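Local atomic coordinates of esterase E25 (Uncultured bacterium, PDB entry 4Q05), a protein that probably hydrolyses carboxylic esters as a dimeric member of the bacterial hormone-sensitive lipase family, with an alpha/beta hydrolase fold. Residues I98-V110 / V114-P126. Residues are numbered along the deposited sequence; the frame is centred on the assembly and turned at random.
Sequences ISKQLSVSVEHGV and VSVYYVTPVEVAP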
# COMPACT_ATOMS: atom_id res chain seq x y z
N ILE A 98 -0.25 -0.47 29.60
CA ILE A 98 -0.13 0.68 28.71
C ILE A 98 -0.90 1.85 29.29
O ILE A 98 -0.42 2.99 29.26
CB ILE A 98 -0.68 0.40 27.31
CG1 ILE A 98 -0.13 -0.92 26.75
CG2 ILE A 98 -0.34 1.54 26.39
CD1 ILE A 98 1.19 -0.77 26.06
N SER A 99 -2.09 1.57 29.81
CA SER A 99 -2.96 2.61 30.37
C SER A 99 -2.26 3.35 31.50
O SER A 99 -2.23 4.58 31.52
CB SER A 99 -4.27 2.01 30.90
OG SER A 99 -5.03 1.46 29.86
N LYS A 100 -1.72 2.60 32.45
CA LYS A 100 -1.02 3.19 33.58
C LYS A 100 0.15 4.02 33.07
O LYS A 100 0.32 5.17 33.46
CB LYS A 100 -0.53 2.12 34.55
CG LYS A 100 -1.64 1.37 35.26
CD LYS A 100 -1.07 0.29 36.19
CE LYS A 100 -0.28 0.91 37.33
NZ LYS A 100 -1.15 1.70 38.25
N GLN A 101 0.95 3.43 32.19
CA GLN A 101 2.15 4.10 31.71
C GLN A 101 1.84 5.42 31.01
O GLN A 101 2.58 6.39 31.14
CB GLN A 101 2.95 3.19 30.78
CG GLN A 101 4.27 3.82 30.33
CD GLN A 101 4.74 3.33 28.97
OE1 GLN A 101 4.17 2.40 28.39
NE2 GLN A 101 5.80 3.96 28.45
N LEU A 102 0.74 5.46 30.27
CA LEU A 102 0.45 6.63 29.46
C LEU A 102 -0.61 7.53 30.08
O LEU A 102 -0.98 8.56 29.51
CB LEU A 102 0.06 6.21 28.04
CG LEU A 102 1.18 5.48 27.31
CD1 LEU A 102 0.70 4.89 26.00
CD2 LEU A 102 2.35 6.41 27.09
N SER A 103 -1.10 7.15 31.25
CA SER A 103 -2.09 7.96 31.94
C SER A 103 -3.39 8.00 31.13
O SER A 103 -4.00 9.04 30.97
CB SER A 103 -1.56 9.37 32.16
OG SER A 103 -0.46 9.35 33.06
N VAL A 104 -3.79 6.85 30.60
CA VAL A 104 -5.04 6.75 29.89
C VAL A 104 -6.09 6.20 30.85
O VAL A 104 -5.85 5.21 31.54
CB VAL A 104 -4.93 5.86 28.64
CG1 VAL A 104 -6.25 5.85 27.89
CG2 VAL A 104 -3.83 6.37 27.73
N SER A 105 -7.23 6.87 30.92
CA SER A 105 -8.33 6.40 31.74
C SER A 105 -9.11 5.39 30.92
O SER A 105 -9.51 5.68 29.79
CB SER A 105 -9.23 7.58 32.13
OG SER A 105 -10.52 7.15 32.50
N VAL A 106 -9.31 4.19 31.47
CA VAL A 106 -10.14 3.19 30.83
C VAL A 106 -11.26 2.75 31.76
O VAL A 106 -11.02 2.11 32.79
CB VAL A 106 -9.34 1.95 30.42
CG1 VAL A 106 -10.25 0.96 29.72
CG2 VAL A 106 -8.18 2.36 29.51
N GLU A 107 -12.49 3.08 31.40
CA GLU A 107 -13.62 2.88 32.31
C GLU A 107 -14.76 2.13 31.65
O GLU A 107 -15.28 2.58 30.63
CB GLU A 107 -14.14 4.22 32.84
CG GLU A 107 -13.15 4.93 33.76
CD GLU A 107 -13.06 4.30 35.14
OE1 GLU A 107 -13.81 3.33 35.42
OE2 GLU A 107 -12.24 4.77 35.95
N HIS A 108 -15.15 1.02 32.26
CA HIS A 108 -16.24 0.21 31.75
C HIS A 108 -17.55 0.93 31.96
O HIS A 108 -17.73 1.64 32.95
CB HIS A 108 -16.30 -1.13 32.47
CG HIS A 108 -17.33 -2.07 31.92
ND1 HIS A 108 -17.29 -2.54 30.63
CD2 HIS A 108 -18.44 -2.60 32.48
CE1 HIS A 108 -18.32 -3.34 30.42
NE2 HIS A 108 -19.04 -3.39 31.53
N GLY A 109 -18.47 0.75 31.02
CA GLY A 109 -19.81 1.26 31.18
C GLY A 109 -20.76 0.48 30.30
O GLY A 109 -20.36 -0.48 29.64
N VAL A 110 -22.02 0.88 30.30
CA VAL A 110 -23.00 0.22 29.46
C VAL A 110 -23.84 1.27 28.75
O VAL A 110 -24.25 2.26 29.35
CB VAL A 110 -23.92 -0.73 30.29
CG1 VAL A 110 -24.89 -1.44 29.37
CG2 VAL A 110 -23.08 -1.74 31.04
N VAL A 114 -25.31 -2.41 25.99
CA VAL A 114 -24.05 -2.81 25.34
C VAL A 114 -22.84 -2.45 26.21
O VAL A 114 -22.69 -1.31 26.66
CB VAL A 114 -23.86 -2.16 23.94
CG1 VAL A 114 -22.54 -2.63 23.29
CG2 VAL A 114 -25.05 -2.47 23.02
N SER A 115 -21.97 -3.42 26.42
CA SER A 115 -20.72 -3.20 27.13
C SER A 115 -19.83 -2.23 26.34
O SER A 115 -19.59 -2.43 25.15
CB SER A 115 -19.99 -4.54 27.31
OG SER A 115 -18.80 -4.37 28.06
N VAL A 116 -19.35 -1.18 27.00
CA VAL A 116 -18.42 -0.24 26.36
C VAL A 116 -17.28 0.14 27.29
O VAL A 116 -17.37 -0.03 28.49
CB VAL A 116 -19.12 1.05 25.89
CG1 VAL A 116 -20.23 0.72 24.90
CG2 VAL A 116 -19.66 1.84 27.10
N TYR A 117 -16.21 0.69 26.72
CA TYR A 117 -15.14 1.23 27.53
C TYR A 117 -14.87 2.65 27.09
O TYR A 117 -14.64 2.90 25.90
CB TYR A 117 -13.87 0.39 27.40
CG TYR A 117 -14.02 -0.95 28.08
CD1 TYR A 117 -13.76 -1.10 29.43
CD2 TYR A 117 -14.46 -2.05 27.37
CE1 TYR A 117 -13.92 -2.32 30.06
CE2 TYR A 117 -14.63 -3.27 27.99
CZ TYR A 117 -14.36 -3.40 29.32
OH TYR A 117 -14.53 -4.62 29.93
N TYR A 118 -14.94 3.56 28.06
CA TYR A 118 -14.59 4.96 27.83
C TYR A 118 -13.09 5.09 28.03
O TYR A 118 -12.58 4.80 29.10
CB TYR A 118 -15.32 5.86 28.82
CG TYR A 118 -16.81 5.90 28.61
CD1 TYR A 118 -17.64 4.93 29.17
CD2 TYR A 118 -17.40 6.90 27.84
CE1 TYR A 118 -19.00 4.97 28.98
CE2 TYR A 118 -18.77 6.94 27.64
CZ TYR A 118 -19.56 5.97 28.22
OH TYR A 118 -20.93 6.00 28.03
N VAL A 119 -12.41 5.53 26.99
CA VAL A 119 -10.95 5.58 26.96
C VAL A 119 -10.56 7.03 26.75
O VAL A 119 -10.77 7.58 25.67
CB VAL A 119 -10.38 4.68 25.84
CG1 VAL A 119 -8.83 4.71 25.83
CG2 VAL A 119 -10.87 3.24 26.00
N THR A 120 -10.05 7.66 27.80
CA THR A 120 -9.73 9.08 27.78
C THR A 120 -8.24 9.29 27.96
O THR A 120 -7.68 8.91 28.99
CB THR A 120 -10.47 9.82 28.90
OG1 THR A 120 -11.82 9.34 28.98
CG2 THR A 120 -10.49 11.32 28.65
N PRO A 121 -7.58 9.89 26.96
CA PRO A 121 -6.14 10.15 27.03
C PRO A 121 -5.89 11.43 27.83
O PRO A 121 -6.83 12.19 27.98
CB PRO A 121 -5.77 10.39 25.57
CG PRO A 121 -6.98 11.02 24.99
CD PRO A 121 -8.17 10.41 25.72
N VAL A 122 -4.67 11.66 28.31
CA VAL A 122 -4.40 12.88 29.07
C VAL A 122 -4.45 14.10 28.18
O VAL A 122 -4.74 15.20 28.64
CB VAL A 122 -3.02 12.87 29.74
CG1 VAL A 122 -3.12 12.30 31.14
CG2 VAL A 122 -2.02 12.10 28.90
N GLU A 123 -4.16 13.91 26.90
CA GLU A 123 -4.14 15.03 25.98
C GLU A 123 -5.11 14.81 24.84
O GLU A 123 -4.96 13.88 24.05
CB GLU A 123 -2.72 15.24 25.44
CG GLU A 123 -2.54 16.43 24.51
CD GLU A 123 -1.11 16.52 23.96
OE1 GLU A 123 -0.22 15.84 24.51
OE2 GLU A 123 -0.89 17.25 22.97
N VAL A 124 -6.13 15.66 24.76
CA VAL A 124 -7.05 15.64 23.64
C VAL A 124 -6.78 16.88 22.80
O VAL A 124 -6.73 17.99 23.33
CB VAL A 124 -8.51 15.65 24.13
CG1 VAL A 124 -9.46 15.77 22.96
CG2 VAL A 124 -8.80 14.40 24.95
N ALA A 125 -6.60 16.70 21.50
CA ALA A 125 -6.30 17.82 20.62
C ALA A 125 -7.41 18.86 20.69
O ALA A 125 -8.59 18.52 20.69
CB ALA A 125 -6.10 17.36 19.19
N PRO A 126 -7.03 20.14 20.75
CA PRO A 126 -8.01 21.22 20.86
C PRO A 126 -9.19 21.04 19.91
O PRO A 126 -10.35 21.10 20.34
CB PRO A 126 -7.20 22.46 20.48
CG PRO A 126 -5.81 22.14 20.96
CD PRO A 126 -5.64 20.65 20.74
O HOH W 1 -6.36 10.41 31.41
O HOH W 2 -12.23 7.15 30.63
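Strands 105-110 and 114-120 run antiparallel, their axes 4.4 Å apart at closest, and zip together through six backbone hydrogen bonds shared by the pairs Ser105-Thr120, Glu107-Tyr118 and Gly109-Val116. This beta hairpin opens the mixed sheet of the alpha/beta hydrolase fold: 105-111 is one of the two outermost strands of the sheet within this chain, while 114-120 also pairs with strand 164-168. As in any antiparallel ladder, the side chains of successive pairs alternate between the two faces.

The face of Val106, His108, Val119 and Tyr117 joins an aromatic contact to valine packing. His108 lies against the phenol of its non-hydrogen-bonded partner Tyr117: ND1 sits over one face of the tyrosine ring, displaced toward the rim and 3.3 Å from CZ, with the two planes inclined at 51°, an oblique pairing. CG of His108 is trans to its backbone N (chi1 -175°), a setting that swings the imidazole across the hairpin to bring ND1 to the tyrosine. Beside it, Val106 CG1 reaches Tyr117 CD1, and farther along the methyls CG1 of Val104 and Val119 press together at 3.5 Å, a tight fit; helix 151-160 packs against Val104 and Val119. Ser115, near the turn, hydrogen-bonds through OG to Asp168 OD2 on strand 164-168.

The other face carries Ser105, Glu107, Tyr118 and Thr120. The Tyr118 ring sets its edge toward Glu107 O, with CD1 3.6 Å from that oxygen. Where helix 91-102 ends, Ser103 takes a positive phi in a Schellman motif, and Val122 CG1 closes on its CB. One water donates to both Ser103 O and Thr120 O; a second is held between Ser105 OG and Thr120 OG1 and donates to Tyr118 O at 2.8 Å.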